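Local structure of putative amidohydrolase (Unidentified, 3FEQ) at residues L69-N74 and A87-P92; A73-N78 and G143-R148; A285-P290 and L325-A330. The protein probably works as a zinc-dependent prolidase of the amidohydrolase superfamily, hydrolysing dipeptides that end in proline. All blocks are in the same frame, centred on the assembly; numbering follows the deposited sequence.

Contact 1. Residues L69-N74 and A87-P92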
ATOM      1  N   LEU C  69      -6.759 -21.672 -25.134  1.00 39.54           N
ATOM      2  CA  LEU C  69      -5.638 -20.739 -25.113  1.00 38.22           C
ATOM      3  C   LEU C  69      -4.259 -21.380 -24.907  1.00 41.85           C
ATOM      4  O   LEU C  69      -3.225 -20.711 -25.028  1.00 39.39           O
ATOM      5  CB  LEU C  69      -5.894 -19.667 -24.074  1.00 34.49           C
ATOM      6  CG  LEU C  69      -6.769 -18.574 -24.666  1.00 37.25           C
ATOM      7  CD1 LEU C  69      -7.666 -18.034 -23.613  1.00 23.54           C
ATOM      8  CD2 LEU C  69      -5.903 -17.458 -25.268  1.00 45.31           C
ATOM      9  N   ALA C  70      -4.246 -22.679 -24.627  1.00 42.40           N
ATOM     10  CA  ALA C  70      -3.001 -23.419 -24.446  1.00 39.16           C
ATOM     11  C   ALA C  70      -2.266 -23.606 -25.771  1.00 40.01           C
ATOM     12  O   ALA C  70      -2.265 -24.696 -26.353  1.00 40.20           O
ATOM     13  CB  ALA C  70      -3.279 -24.762 -23.796  1.00 38.22           C
ATOM     14  N   SER C  71      -1.632 -22.538 -26.242  1.00 39.57           N
ATOM     15  CA  SER C  71      -0.988 -22.565 -27.542  1.00 41.93           C
ATOM     16  C   SER C  71       0.417 -23.159 -27.508  1.00 47.19           C
ATOM     17  O   SER C  71       1.000 -23.399 -28.564  1.00 54.98           O
ATOM     18  CB  SER C  71      -0.963 -21.176 -28.165  1.00 39.91           C
ATOM     19  OG  SER C  71      -0.085 -20.325 -27.465  1.00 50.51           O
ATOM     20  N   ASN C  72       0.968 -23.380 -26.312  1.00 48.65           N
ATOM     21  CA  ASN C  72       2.100 -24.301 -26.165  1.00 52.51           C
ATOM     22  C   ASN C  72       2.138 -25.153 -24.894  1.00 49.53           C
ATOM     23  O   ASN C  72       1.613 -24.758 -23.860  1.00 48.38           O
ATOM     24  CB  ASN C  72       3.437 -23.603 -26.424  1.00 58.11           C
ATOM     25  CG  ASN C  72       3.988 -22.935 -25.205  1.00 59.29           C
ATOM     26  OD1 ASN C  72       4.775 -23.524 -24.453  1.00 48.58           O
ATOM     27  ND2 ASN C  72       3.595 -21.686 -25.001  1.00 67.94           N
ATOM     28  N   ALA C  73       2.800 -26.304 -24.989  1.00 50.27           N
ATOM     29  CA  ALA C  73       2.698 -27.398 -24.020  1.00 50.16           C
ATOM     30  C   ALA C  73       3.261 -27.086 -22.635  1.00 51.70           C
ATOM     31  O   ALA C  73       2.930 -27.750 -21.656  1.00 57.01           O
ATOM     32  CB  ALA C  73       3.347 -28.657 -24.586  1.00 43.84           C
ATOM     33  N   ASN C  74       4.136 -26.096 -22.555  1.00 56.27           N
ATOM     34  CA  ASN C  74       4.579 -25.574 -21.270  1.00 55.99           C
ATOM     35  C   ASN C  74       3.601 -24.496 -20.774  1.00 56.57           C
ATOM     36  O   ASN C  74       3.599 -23.362 -21.269  1.00 57.65           O
ATOM     37  CB  ASN C  74       5.997 -25.009 -21.407  1.00 57.17           C
ATOM     38  CG  ASN C  74       6.668 -24.754 -20.071  1.00 62.52           C
ATOM     39  OD1 ASN C  74       6.026 -24.360 -19.090  1.00 64.88           O
ATOM     40  ND2 ASN C  74       7.977 -24.949 -20.036  1.00 66.99           N
ATOM     41  N   ALA C  87      -3.665 -14.295 -27.588  1.00 32.08           N
ATOM     42  CA  ALA C  87      -4.958 -14.269 -28.242  1.00 31.22           C
ATOM     43  C   ALA C  87      -4.832 -14.799 -29.675  1.00 37.27           C
ATOM     44  O   ALA C  87      -5.482 -15.779 -30.053  1.00 42.10           O
ATOM     45  CB  ALA C  87      -5.539 -12.849 -28.219  1.00 17.26           C
ATOM     46  N   ILE C  88      -3.937 -14.190 -30.439  1.00 35.75           N
ATOM     47  CA  ILE C  88      -3.731 -14.527 -31.846  1.00 36.44           C
ATOM     48  C   ILE C  88      -3.586 -16.032 -32.042  1.00 36.96           C
ATOM     49  O   ILE C  88      -4.263 -16.631 -32.874  1.00 37.41           O
ATOM     50  CB  ILE C  88      -2.456 -13.829 -32.412  1.00 40.46           C
ATOM     51  CG1 ILE C  88      -2.579 -12.297 -32.390  1.00 41.59           C
ATOM     52  CG2 ILE C  88      -2.143 -14.312 -33.809  1.00 35.73           C
ATOM     53  CD1 ILE C  88      -3.986 -11.751 -32.633  1.00 49.72           C
ATOM     54  N   ARG C  89      -2.723 -16.641 -31.239  1.00 38.87           N
ATOM     55  CA  ARG C  89      -2.363 -18.043 -31.398  1.00 38.34           C
ATOM     56  C   ARG C  89      -3.510 -19.019 -31.116  1.00 42.17           C
ATOM     57  O   ARG C  89      -3.426 -20.190 -31.479  1.00 41.42           O
ATOM     58  CB  ARG C  89      -1.185 -18.372 -30.493  1.00 36.67           C
ATOM     59  CG  ARG C  89       0.131 -17.803 -30.955  1.00 27.51           C
ATOM     60  CD  ARG C  89       1.262 -18.604 -30.376  1.00 24.52           C
ATOM     61  NE  ARG C  89       2.144 -17.752 -29.600  1.00 54.75           N
ATOM     62  CZ  ARG C  89       3.357 -17.380 -29.991  1.00 58.79           C
ATOM     63  NH1 ARG C  89       4.081 -16.574 -29.225  1.00 51.76           N
ATOM     64  NH2 ARG C  89       3.843 -17.818 -31.145  1.00 63.96           N
ATOM     65  N   SER C  90      -4.573 -18.539 -30.473  1.00 41.73           N
ATOM     66  CA  SER C  90      -5.697 -19.396 -30.130  1.00 38.81           C
ATOM     67  C   SER C  90      -6.696 -19.487 -31.280  1.00 44.57           C
ATOM     68  O   SER C  90      -7.543 -20.377 -31.305  1.00 58.93           O
ATOM     69  CB  SER C  90      -6.399 -18.892 -28.879  1.00 34.09           C
ATOM     70  OG  SER C  90      -7.556 -18.164 -29.243  1.00 36.89           O
ATOM     71  N   LEU C  91      -6.609 -18.554 -32.218  1.00 39.32           N
ATOM     72  CA  LEU C  91      -7.462 -18.574 -33.401  1.00 34.68           C
ATOM     73  C   LEU C  91      -7.327 -19.814 -34.299  1.00 31.50           C
ATOM     74  O   LEU C  91      -8.339 -20.385 -34.696  1.00 41.06           O
ATOM     75  CB  LEU C  91      -7.303 -17.288 -34.222  1.00 31.12           C
ATOM     76  CG  LEU C  91      -7.634 -16.001 -33.488  1.00 30.50           C
ATOM     77  CD1 LEU C  91      -7.701 -14.824 -34.461  1.00 27.34           C
ATOM     78  CD2 LEU C  91      -8.936 -16.184 -32.802  1.00  9.50           C
ATOM     79  N   PRO C  92      -6.094 -20.217 -34.662  1.00 33.32           N
ATOM     80  CA  PRO C  92      -6.008 -21.482 -35.405  1.00 35.80           C
ATOM     81  C   PRO C  92      -6.494 -22.693 -34.604  1.00 35.30           C
ATOM     82  O   PRO C  92      -7.028 -23.623 -35.178  1.00 42.89           O
ATOM     83  CB  PRO C  92      -4.512 -21.625 -35.691  1.00 21.32           C
ATOM     84  CG  PRO C  92      -3.962 -20.266 -35.535  1.00 30.07           C
ATOM     85  CD  PRO C  92      -4.766 -19.602 -34.493  1.00 29.35           C
TER
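S71 lies alongside the aliphatic part of R89, its CB 3.7 Å from R89 CB and its OG 3.6 Å from R89 CD. The hydroxyl is turned between the backbone N and the carbonyl carbon (chi1 69°), which sets it beside the arginine's methylenes. The R89 chain starts beside its own backbone N, and a bend at chi3 (-122°) turns the guanidinium oblique to S71 OG, which touches the CD methylene instead. Their polar ends share a partner instead of pairing directly: R89 NE donates to Q81 OE1, while S71 OG has a weak hydrogen bond with Q81 NE2.

L69 sends its CD2 branch to S90, where it ends 3.9 Å from S90 CB; A87 CA is a more distant neighbour of the same methyl. S90 presents its CB to the leucine, while its OG makes a weak bond of 3.3 Å back to A87 O. That carbonyl also takes S90 N at 2.9 Å, so two donors of one residue meet it.

The loop 69-74 follows strand 56-66, which carries zinc ligand H65, with H67 just after it, in what the family makes a TIM-barrel domain. A70 is the centre of an inverse gamma turn, and N72 closes an Asx turn, N74 N reaching N72 OD1 at 3.3 Å from 47° above the carbonyl plane. A second subunit also packs here, its I84 on A87 and its L123 on R89.

No hydrogen bond crosses directly between 69-74 and 87-92: carbon surfaces meet, and the polar ends of S71 and R89 are bridged through Q81, weakly on the serine side, which suggests that the direct contact rests mainly on apolar packing.

Contact 2. Residues A73-N78 and G143-R148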
ATOM      1  N   ALA C  73       2.800 -26.304 -24.989  1.00 50.27           N
ATOM      2  CA  ALA C  73       2.698 -27.398 -24.020  1.00 50.16           C
ATOM      3  C   ALA C  73       3.261 -27.086 -22.635  1.00 51.70           C
ATOM      4  O   ALA C  73       2.930 -27.750 -21.656  1.00 57.01           O
ATOM      5  CB  ALA C  73       3.347 -28.657 -24.586  1.00 43.84           C
ATOM      6  N   ASN C  74       4.136 -26.096 -22.555  1.00 56.27           N
ATOM      7  CA  ASN C  74       4.579 -25.574 -21.270  1.00 55.99           C
ATOM      8  C   ASN C  74       3.601 -24.496 -20.774  1.00 56.57           C
ATOM      9  O   ASN C  74       3.599 -23.362 -21.269  1.00 57.65           O
ATOM     10  CB  ASN C  74       5.997 -25.009 -21.407  1.00 57.17           C
ATOM     11  CG  ASN C  74       6.668 -24.754 -20.071  1.00 62.52           C
ATOM     12  OD1 ASN C  74       6.026 -24.360 -19.090  1.00 64.88           O
ATOM     13  ND2 ASN C  74       7.977 -24.949 -20.036  1.00 66.99           N
ATOM     14  N   LEU C  75       2.770 -24.851 -19.800  1.00 51.69           N
ATOM     15  CA  LEU C  75       1.746 -23.926 -19.312  1.00 50.48           C
ATOM     16  C   LEU C  75       2.319 -22.771 -18.511  1.00 49.46           C
ATOM     17  O   LEU C  75       1.690 -21.715 -18.396  1.00 50.77           O
ATOM     18  CB  LEU C  75       0.686 -24.651 -18.483  1.00 50.20           C
ATOM     19  CG  LEU C  75      -0.230 -25.643 -19.202  1.00 50.66           C
ATOM     20  CD1 LEU C  75      -1.161 -26.321 -18.202  1.00 56.89           C
ATOM     21  CD2 LEU C  75      -1.018 -24.986 -20.322  1.00 33.18           C
ATOM     22  N   GLY C  76       3.491 -22.986 -17.925  1.00 52.47           N
ATOM     23  CA  GLY C  76       4.249 -21.897 -17.323  1.00 50.13           C
ATOM     24  C   GLY C  76       4.565 -20.823 -18.343  1.00 46.81           C
ATOM     25  O   GLY C  76       4.189 -19.670 -18.172  1.00 43.85           O
ATOM     26  N   VAL C  77       5.216 -21.218 -19.433  1.00 49.99           N
ATOM     27  CA  VAL C  77       5.627 -20.275 -20.468  1.00 51.81           C
ATOM     28  C   VAL C  77       4.440 -19.804 -21.307  1.00 50.24           C
ATOM     29  O   VAL C  77       4.472 -18.719 -21.881  1.00 52.31           O
ATOM     30  CB  VAL C  77       6.771 -20.850 -21.357  1.00 52.40           C
ATOM     31  CG1 VAL C  77       6.227 -21.474 -22.619  1.00 50.26           C
ATOM     32  CG2 VAL C  77       7.774 -19.764 -21.712  1.00 54.29           C
ATOM     33  N   ASN C  78       3.379 -20.606 -21.346  1.00 45.68           N
ATOM     34  CA  ASN C  78       2.120 -20.168 -21.937  1.00 43.73           C
ATOM     35  C   ASN C  78       1.550 -18.951 -21.217  1.00 42.27           C
ATOM     36  O   ASN C  78       1.075 -18.015 -21.857  1.00 44.60           O
ATOM     37  CB  ASN C  78       1.087 -21.296 -21.937  1.00 40.09           C
ATOM     38  CG  ASN C  78       0.039 -21.113 -23.005  1.00 41.49           C
ATOM     39  OD1 ASN C  78       0.206 -21.560 -24.140  1.00 52.40           O
ATOM     40  ND2 ASN C  78      -1.040 -20.430 -22.661  1.00 33.86           N
ATOM     41  N   GLY C 143      -2.405 -25.345 -10.422  1.00 41.24           N
ATOM     42  CA  GLY C 143      -2.418 -24.100 -11.178  1.00 40.01           C
ATOM     43  C   GLY C 143      -1.191 -23.229 -10.976  1.00 39.50           C
ATOM     44  O   GLY C 143      -0.963 -22.288 -11.728  1.00 41.38           O
ATOM     45  N   ASP C 144      -0.393 -23.544  -9.963  1.00 39.26           N
ATOM     46  CA  ASP C 144       0.717 -22.685  -9.565  1.00 40.33           C
ATOM     47  C   ASP C 144       1.979 -23.140 -10.274  1.00 40.76           C
ATOM     48  O   ASP C 144       2.504 -24.214  -9.978  1.00 45.66           O
ATOM     49  CB  ASP C 144       0.902 -22.764  -8.050  1.00 40.03           C
ATOM     50  CG  ASP C 144       1.739 -21.629  -7.491  1.00 50.37           C
ATOM     51  OD1 ASP C 144       2.375 -20.884  -8.278  1.00 51.33           O
ATOM     52  OD2 ASP C 144       1.764 -21.497  -6.244  1.00 39.64           O
ATOM     53  N   PHE C 145       2.461 -22.328 -11.214  1.00 49.40           N
ATOM     54  CA  PHE C 145       3.571 -22.727 -12.097  1.00 49.47           C
ATOM     55  C   PHE C 145       4.897 -22.135 -11.665  1.00 50.33           C
ATOM     56  O   PHE C 145       5.846 -22.110 -12.440  1.00 62.99           O
ATOM     57  CB  PHE C 145       3.291 -22.361 -13.564  1.00 51.21           C
ATOM     58  CG  PHE C 145       2.108 -23.074 -14.148  1.00 57.10           C
ATOM     59  CD1 PHE C 145       2.122 -24.454 -14.303  1.00 62.39           C
ATOM     60  CD2 PHE C 145       0.957 -22.372 -14.487  1.00 66.35           C
ATOM     61  CE1 PHE C 145       1.014 -25.124 -14.800  1.00 68.50           C
ATOM     62  CE2 PHE C 145      -0.160 -23.034 -14.993  1.00 68.66           C
ATOM     63  CZ  PHE C 145      -0.133 -24.410 -15.147  1.00 64.31           C
ATOM     64  N   ARG C 146       4.961 -21.667 -10.425  1.00 48.94           N
ATOM     65  CA  ARG C 146       6.191 -21.115  -9.888  1.00 46.86           C
ATOM     66  C   ARG C 146       7.152 -22.231  -9.548  1.00 47.60           C
ATOM     67  O   ARG C 146       6.746 -23.247  -8.998  1.00 50.64           O
ATOM     68  CB  ARG C 146       5.915 -20.238  -8.668  1.00 44.20           C
ATOM     69  CG  ARG C 146       5.330 -18.883  -9.040  1.00 41.90           C
ATOM     70  CD  ARG C 146       4.926 -18.085  -7.821  1.00 46.43           C
ATOM     71  NE  ARG C 146       3.759 -18.660  -7.154  1.00 46.93           N
ATOM     72  CZ  ARG C 146       3.146 -18.106  -6.112  1.00 41.01           C
ATOM     73  NH1 ARG C 146       3.584 -16.954  -5.620  1.00 31.43           N
ATOM     74  NH2 ARG C 146       2.102 -18.707  -5.557  1.00 45.38           N
ATOM     75  N   PRO C 147       8.426 -22.064  -9.930  1.00 55.70           N
ATOM     76  CA  PRO C 147       9.414 -23.095  -9.641  1.00 56.75           C
ATOM     77  C   PRO C 147       9.697 -23.150  -8.143  1.00 54.82           C
ATOM     78  O   PRO C 147       9.445 -22.176  -7.434  1.00 58.26           O
ATOM     79  CB  PRO C 147      10.650 -22.626 -10.424  1.00 59.39           C
ATOM     80  CG  PRO C 147      10.478 -21.144 -10.558  1.00 52.22           C
ATOM     81  CD  PRO C 147       9.005 -20.912 -10.653  1.00 50.49           C
ATOM     82  N   ARG C 148      10.173 -24.294  -7.666  1.00 55.81           N
ATOM     83  CA  ARG C 148      10.540 -24.464  -6.265  1.00 54.84           C
ATOM     84  C   ARG C 148      11.681 -23.505  -5.891  1.00 58.14           C
ATOM     85  O   ARG C 148      12.841 -23.818  -6.093  1.00 64.97           O
ATOM     86  CB  ARG C 148      10.958 -25.916  -6.053  1.00 48.88           C
ATOM     87  CG  ARG C 148      11.279 -26.301  -4.645  1.00 38.72           C
ATOM     88  CD  ARG C 148      10.980 -27.760  -4.469  1.00 47.34           C
ATOM     89  NE  ARG C 148       9.546 -27.970  -4.329  1.00 48.52           N
ATOM     90  CZ  ARG C 148       9.006 -29.066  -3.819  1.00 47.91           C
ATOM     91  NH1 ARG C 148       9.785 -30.063  -3.423  1.00 58.51           N
ATOM     92  NH2 ARG C 148       7.691 -29.169  -3.719  1.00 46.12           N
TER
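The first turn of helix 75-79 and the loop 143-148 come nearest at G76 and F145, whose CA atoms are 5.3 Å apart. The F145 ring lies against that turn, with the backbone of L75 and G76 over one face: L75 C sits above the ring centre and G76 N is offset toward the rim. L75 adds its side chain at the far end of the ring, CB 3.4 Å and CD1 3.7 Å from F145 CZ. At the near end G76 CA packs on F145 CB at 3.9 Å, and G143 C lies toward the rim of the opposite face.

N74 is the N-cap of the helix, its OD1 accepting from V77 N at 3.3 Å, with the donor 64° out of the amide carbonyl plane. This helix follows the barrel strand 56-66, with zinc ligands H65 and H67 at and just past its end, and the L75 side chain is about 6 Å from a bound zinc ion, so F145 packs on a residue that lies close to the metal.

Next to the phenylalanine, R146 grips D144 side-on: NE meets the syn lone pair of D144 OD1 at 2.9 Å, and NH2 reaches D144 OD2 at 2.9 Å. D144 OD2 also accepts from G140 N.

Contact 3. Residues A285-P290 and L325-A330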
ATOM      1  N   ALA C 285       8.497 -34.462 -23.619  1.00111.01           N
ATOM      2  CA  ALA C 285       9.661 -33.589 -23.478  1.00109.77           C
ATOM      3  C   ALA C 285      10.050 -32.978 -24.827  1.00109.61           C
ATOM      4  O   ALA C 285      10.755 -31.967 -24.884  1.00110.99           O
ATOM      5  CB  ALA C 285      10.838 -34.360 -22.867  1.00107.97           C
ATOM      6  N   GLU C 286       9.550 -33.580 -25.902  1.00106.89           N
ATOM      7  CA  GLU C 286       9.835 -33.138 -27.258  1.00102.10           C
ATOM      8  C   GLU C 286       9.185 -31.796 -27.597  1.00100.97           C
ATOM      9  O   GLU C 286       9.787 -30.978 -28.283  1.00101.11           O
ATOM     10  CB  GLU C 286       9.396 -34.212 -28.244  1.00103.10           C
ATOM     11  CG  GLU C 286       9.616 -33.861 -29.694  1.00107.00           C
ATOM     12  CD  GLU C 286       8.743 -34.686 -30.611  1.00114.74           C
ATOM     13  OE1 GLU C 286       7.960 -34.088 -31.383  1.00111.95           O
ATOM     14  OE2 GLU C 286       8.821 -35.934 -30.539  1.00117.56           O
ATOM     15  N   PHE C 287       7.971 -31.561 -27.102  1.00105.08           N
ATOM     16  CA  PHE C 287       7.266 -30.297 -27.361  1.00104.52           C
ATOM     17  C   PHE C 287       7.424 -29.260 -26.249  1.00103.84           C
ATOM     18  O   PHE C 287       6.631 -28.324 -26.144  1.00105.30           O
ATOM     19  CB  PHE C 287       5.781 -30.533 -27.668  1.00104.84           C
ATOM     20  CG  PHE C 287       5.513 -30.963 -29.087  1.00106.52           C
ATOM     21  CD1 PHE C 287       6.270 -30.458 -30.137  1.00109.23           C
ATOM     22  CD2 PHE C 287       4.489 -31.857 -29.373  1.00105.77           C
ATOM     23  CE1 PHE C 287       6.033 -30.859 -31.446  1.00108.14           C
ATOM     24  CE2 PHE C 287       4.239 -32.260 -30.679  1.00106.58           C
ATOM     25  CZ  PHE C 287       5.014 -31.759 -31.717  1.00107.93           C
ATOM     26  N   GLY C 288       8.445 -29.434 -25.419  1.00102.96           N
ATOM     27  CA  GLY C 288       8.874 -28.382 -24.508  1.00103.99           C
ATOM     28  C   GLY C 288       8.185 -28.337 -23.155  1.00104.04           C
ATOM     29  O   GLY C 288       8.241 -27.313 -22.473  1.00105.58           O
ATOM     30  N   MET C 289       7.539 -29.435 -22.761  1.00102.27           N
ATOM     31  CA  MET C 289       7.043 -29.588 -21.386  1.00100.91           C
ATOM     32  C   MET C 289       8.143 -30.148 -20.466  1.00106.02           C
ATOM     33  O   MET C 289       8.738 -31.187 -20.782  1.00106.59           O
ATOM     34  CB  MET C 289       5.793 -30.482 -21.336  1.00 98.98           C
ATOM     35  CG  MET C 289       5.059 -30.441 -19.986  1.00 98.97           C
ATOM     36  SD  MET C 289       3.796 -31.706 -19.715  1.00 96.97           S
ATOM     37  CE  MET C 289       4.747 -33.208 -19.990  1.00 97.14           C
ATOM     38  N   PRO C 290       8.429 -29.443 -19.343  1.00107.03           N
ATOM     39  CA  PRO C 290       9.502 -29.727 -18.372  1.00105.86           C
ATOM     40  C   PRO C 290       9.700 -31.215 -18.048  1.00107.15           C
ATOM     41  O   PRO C 290       8.715 -31.942 -17.909  1.00107.39           O
ATOM     42  CB  PRO C 290       9.058 -28.961 -17.113  1.00104.01           C
ATOM     43  CG  PRO C 290       7.799 -28.211 -17.488  1.00102.98           C
ATOM     44  CD  PRO C 290       7.699 -28.218 -18.974  1.00104.50           C
ATOM     45  N   LEU C 325      -2.575 -29.919 -25.319  1.00 47.66           N
ATOM     46  CA  LEU C 325      -1.824 -28.667 -25.248  1.00 41.35           C
ATOM     47  C   LEU C 325      -0.986 -28.490 -26.488  1.00 40.21           C
ATOM     48  O   LEU C 325      -0.483 -29.467 -27.041  1.00 41.42           O
ATOM     49  CB  LEU C 325      -0.914 -28.641 -24.019  1.00 38.28           C
ATOM     50  CG  LEU C 325      -1.529 -29.177 -22.725  1.00 46.49           C
ATOM     51  CD1 LEU C 325      -0.475 -29.246 -21.646  1.00 38.31           C
ATOM     52  CD2 LEU C 325      -2.765 -28.371 -22.275  1.00 39.58           C
ATOM     53  N   GLY C 326      -0.844 -27.242 -26.922  1.00 38.42           N
ATOM     54  CA  GLY C 326       0.083 -26.896 -27.985  1.00 35.32           C
ATOM     55  C   GLY C 326      -0.235 -27.576 -29.300  1.00 43.04           C
ATOM     56  O   GLY C 326      -1.394 -27.696 -29.687  1.00 47.65           O
ATOM     57  N   GLU C 327       0.797 -28.034 -29.990  1.00 46.72           N
ATOM     58  CA  GLU C 327       0.617 -28.590 -31.320  1.00 56.49           C
ATOM     59  C   GLU C 327      -0.030 -29.968 -31.264  1.00 60.39           C
ATOM     60  O   GLU C 327      -0.620 -30.423 -32.243  1.00 70.09           O
ATOM     61  CB  GLU C 327       1.940 -28.641 -32.069  1.00 54.70           C
ATOM     62  CG  GLU C 327       3.136 -28.820 -31.169  1.00 77.42           C
ATOM     63  CD  GLU C 327       3.649 -27.512 -30.585  1.00 91.92           C
ATOM     64  OE1 GLU C 327       3.526 -27.322 -29.356  1.00 91.36           O
ATOM     65  OE2 GLU C 327       4.172 -26.675 -31.351  1.00 99.77           O
ATOM     66  N   MET C 328       0.008 -30.590 -30.089  1.00 56.29           N
ATOM     67  CA  MET C 328      -0.747 -31.810 -29.838  1.00 48.60           C
ATOM     68  C   MET C 328      -2.263 -31.597 -29.910  1.00 44.69           C
ATOM     69  O   MET C 328      -3.045 -32.514 -29.639  1.00 42.88           O
ATOM     70  CB  MET C 328      -0.354 -32.399 -28.485  1.00 44.78           C
ATOM     71  CG  MET C 328       1.065 -32.940 -28.441  1.00 42.97           C
ATOM     72  SD  MET C 328       1.525 -33.385 -26.762  1.00 50.99           S
ATOM     73  CE  MET C 328       2.043 -31.802 -26.113  1.00 52.59           C
ATOM     74  N   HIS C 329      -2.677 -30.401 -30.313  1.00 37.67           N
ATOM     75  CA  HIS C 329      -4.093 -30.111 -30.433  1.00 38.44           C
ATOM     76  C   HIS C 329      -4.747 -30.889 -31.544  1.00 44.76           C
ATOM     77  O   HIS C 329      -5.953 -31.136 -31.512  1.00 48.57           O
ATOM     78  CB  HIS C 329      -4.354 -28.619 -30.596  1.00 34.24           C
ATOM     79  CG  HIS C 329      -4.936 -27.995 -29.375  1.00 28.94           C
ATOM     80  ND1 HIS C 329      -4.274 -27.037 -28.642  1.00 33.79           N
ATOM     81  CD2 HIS C 329      -6.068 -28.279 -28.689  1.00 45.53           C
ATOM     82  CE1 HIS C 329      -4.998 -26.716 -27.585  1.00 44.88           C
ATOM     83  NE2 HIS C 329      -6.090 -27.460 -27.587  1.00 48.28           N
ATOM     84  N   ALA C 330      -3.925 -31.332 -32.485  1.00 43.21           N
ATOM     85  CA  ALA C 330      -4.394 -32.016 -33.675  1.00 45.36           C
ATOM     86  C   ALA C 330      -5.018 -33.372 -33.373  1.00 46.09           C
ATOM     87  O   ALA C 330      -5.860 -33.848 -34.127  1.00 53.56           O
ATOM     88  CB  ALA C 330      -3.257 -32.167 -34.662  1.00 47.26           C
TER
HETATM   89  O   HOH W   1       4.696 -26.442 -26.874  1.00 14.93           O
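The F287 ring has E327 CG over the centre of one face, 3.4 Å above its plane, and E286 OE1 on the opposite face, offset toward the rim; M328 CG comes in at the edge, near the ring plane, 3.7 Å from F287 CD2. The E327 contact is a CH-pi interaction, the methylene standing 7° off the ring normal. Both segments are loops of the TIM-barrel domain expected for the family, and 325-330 begins two residues beyond D323, a zinc ligand, before turning into a 3-10 segment at E327.

A bend at chi2 (-84°) folds the glutamate so that its carboxylate runs back over the phenylalanine, E327 CD lying 4.0 Å from F287 CD1 with the two planes 25° apart. M328 slides past the ring in the opposite direction, and its CE touches the same CD2 atom more loosely. M328, which is buried, also packs on A279 and L280 of helix 274-282; E327, by contrast, is exposed.

G288, directly after the phenylalanine, takes a positive phi, a backbone shape that favours glycine. One polar link joins the segments, through a water that donates to F287 O at 2.8 Å and to E327 OE1 at 2.9 Å.

Contacts 1 and 2 start from the same loop, sharing A73 and N74, and their centres are about 15 Å apart; contact 3 comes later in the chain, its centre about 11 Å from that of contact 1 and 14 Å from that of contact 2. All three lie on one side of the chain's centre. N78 of helix 75-79 ties the first two, hydrogen-bonding with both L69 O and N72 N. A70 O meets G326 N at 3.0 Å, and N74 lies against G288 and P290, linking the loop to contact 3. Loop 69-74, just after zinc ligands H65 and H67, thus touches the segment that follows zinc ligand D323, consistent with a shared rim around the metal site.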